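Local coordinates for ftsY (Mycoplasma mycoides, PDB 1ZU4), which is the signal recognition particle receptor FtsY, represented by its NG domain, a helical bundle joined to a domain of the P-loop NTPase class, at residues L233-T238 / S257-T262. Sequence-based numbering, arbitrary orientation.
Sequences LVIDAT and SGIILT
T262, I235 and L233 bury the largest areas in the contact between two neighbouring parallel strands in the core of the P-loop NTPase fold, and the pair is a compact example of a right-handed beta-alpha-beta crossover: strand 230-236 leads through helix 241-250 into strand 258-262. The backbones are joined in regular parallel fashion. L233 and I235 each give their N-H and accept through their C=O, the amide of I235 reaching I260 O at 2.9 Å, and the run continues past the strand end, where A237 N donates to T262 O at 2.9 Å.

Away from the backbone, the two faces differ in make-up. On one, L233, I235, I259 and L261 form an aliphatic layer. I259 lies alongside L233, its CD1 3.6 Å from L233 CB, while its other branch, CG2, meets I235 CD1 at 3.6 Å. The two isoleucines cross at a slant, and A247 of the connecting helix touches both L233 and I235. The opposite face carries V234, I260, D236 and T262, and S121 of helix 118-131, whose first residues complete the probable P-loop, touches V234, I260 and T262.

T262 works in two directions. Its methyl group, CG2, anti to the carbonyl carbon, meets V234 CG1 at 3.7 Å, the two side chains crossing nearly at right angles. With chi1 at 60°, its hydroxyl is near both the backbone N and the carbonyl carbon and faces the partner strand. There I235 O, already held by T262 N at 2.9 Å, also receives a weak bond from T262 OG1 at 3.4 Å.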
loop_
_atom_site.group_PDB
_atom_site.type_symbol
_atom_site.label_atom_id
_atom_site.label_comp_id
_atom_site.label_asym_id
_atom_site.label_seq_id
_atom_site.Cartn_x
_atom_site.Cartn_y
_atom_site.Cartn_z
ATOM N N LEU A 233 -3.424 -5.920 -1.606
ATOM C CA LEU A 233 -3.573 -5.276 -2.912
ATOM C C LEU A 233 -2.513 -4.195 -3.213
ATOM O O LEU A 233 -2.257 -3.319 -2.400
ATOM C CB LEU A 233 -4.995 -4.680 -2.974
ATOM C CG LEU A 233 -5.459 -3.987 -4.268
ATOM C CD1 LEU A 233 -5.411 -4.988 -5.363
ATOM C CD2 LEU A 233 -6.893 -3.373 -4.109
ATOM N N VAL A 234 -1.910 -4.215 -4.397
ATOM C CA VAL A 234 -0.856 -3.266 -4.734
ATOM C C VAL A 234 -1.492 -2.119 -5.501
ATOM O O VAL A 234 -2.211 -2.304 -6.481
ATOM C CB VAL A 234 0.315 -3.903 -5.546
ATOM C CG1 VAL A 234 1.329 -2.844 -5.973
ATOM C CG2 VAL A 234 1.049 -4.950 -4.718
ATOM N N ILE A 235 -1.255 -0.921 -5.024
ATOM C CA ILE A 235 -1.667 0.225 -5.787
ATOM C C ILE A 235 -0.418 0.987 -6.084
ATOM O O ILE A 235 0.306 1.345 -5.159
ATOM C CB ILE A 235 -2.628 1.134 -4.974
ATOM C CG1 ILE A 235 -3.905 0.356 -4.608
ATOM C CG2 ILE A 235 -2.947 2.360 -5.789
ATOM C CD1 ILE A 235 -4.862 1.123 -3.694
ATOM N N ASP A 236 -0.201 1.256 -7.359
ATOM C CA ASP A 236 0.798 2.232 -7.865
ATOM C C ASP A 236 0.424 3.717 -7.682
ATOM O O ASP A 236 -0.420 4.285 -8.438
ATOM C CB ASP A 236 1.017 1.950 -9.374
ATOM C CG ASP A 236 2.180 2.708 -9.976
ATOM O OD1 ASP A 236 2.649 3.754 -9.455
ATOM O OD2 ASP A 236 2.646 2.243 -11.034
ATOM N N ALA A 237 1.089 4.379 -6.728
ATOM C CA ALA A 237 0.769 5.787 -6.436
ATOM C C ALA A 237 0.902 6.745 -7.646
ATOM O O ALA A 237 0.191 7.785 -7.724
ATOM C CB ALA A 237 1.573 6.300 -5.258
ATOM N N THR A 238 1.803 6.430 -8.574
ATOM C CA THR A 238 1.957 7.298 -9.748
ATOM C C THR A 238 0.706 7.351 -10.628
ATOM O O THR A 238 0.636 8.194 -11.521
ATOM C CB THR A 238 3.204 6.967 -10.614
ATOM O OG1 THR A 238 2.983 5.745 -11.318
ATOM C CG2 THR A 238 4.439 6.812 -9.732
ATOM N N SER A 257 -7.384 -7.360 2.623
ATOM C CA SER A 257 -7.264 -6.978 4.068
ATOM C C SER A 257 -6.399 -5.753 4.221
ATOM O O SER A 257 -6.441 -5.118 5.268
ATOM C CB SER A 257 -6.635 -8.117 4.929
ATOM O OG SER A 257 -5.311 -8.417 4.443
ATOM N N GLY A 258 -5.636 -5.388 3.173
ATOM C CA GLY A 258 -4.781 -4.243 3.246
ATOM C C GLY A 258 -4.166 -3.882 1.903
ATOM O O GLY A 258 -4.296 -4.605 0.914
ATOM N N ILE A 259 -3.473 -2.767 1.890
ATOM C CA ILE A 259 -2.895 -2.173 0.673
ATOM C C ILE A 259 -1.364 -1.975 0.825
ATOM O O ILE A 259 -0.861 -1.594 1.887
ATOM C CB ILE A 259 -3.547 -0.780 0.354
ATOM C CG1 ILE A 259 -5.091 -0.841 0.162
ATOM C CG2 ILE A 259 -2.916 -0.077 -0.867
ATOM C CD1 ILE A 259 -5.568 -1.804 -0.834
ATOM N N ILE A 260 -0.658 -2.182 -0.276
ATOM C CA ILE A 260 0.734 -1.842 -0.444
ATOM C C ILE A 260 0.753 -0.726 -1.493
ATOM O O ILE A 260 0.433 -0.974 -2.622
ATOM C CB ILE A 260 1.554 -3.035 -0.988
ATOM C CG1 ILE A 260 1.448 -4.276 -0.034
ATOM C CG2 ILE A 260 3.002 -2.653 -1.169
ATOM C CD1 ILE A 260 2.313 -5.446 -0.539
ATOM N N LEU A 261 1.134 0.477 -1.087
ATOM C CA LEU A 261 1.184 1.680 -1.918
ATOM C C LEU A 261 2.623 1.827 -2.416
ATOM O O LEU A 261 3.494 2.101 -1.644
ATOM C CB LEU A 261 0.824 2.907 -1.048
ATOM C CG LEU A 261 0.749 4.240 -1.822
ATOM C CD1 LEU A 261 -0.280 4.197 -2.964
ATOM C CD2 LEU A 261 0.495 5.421 -0.887
ATOM N N THR A 262 2.849 1.631 -3.708
ATOM C CA THR A 262 4.183 1.645 -4.282
ATOM C C THR A 262 4.427 2.924 -5.009
ATOM O O THR A 262 3.472 3.679 -5.317
ATOM C CB THR A 262 4.364 0.507 -5.303
ATOM O OG1 THR A 262 3.399 0.661 -6.355
ATOM C CG2 THR A 262 4.181 -0.848 -4.629
#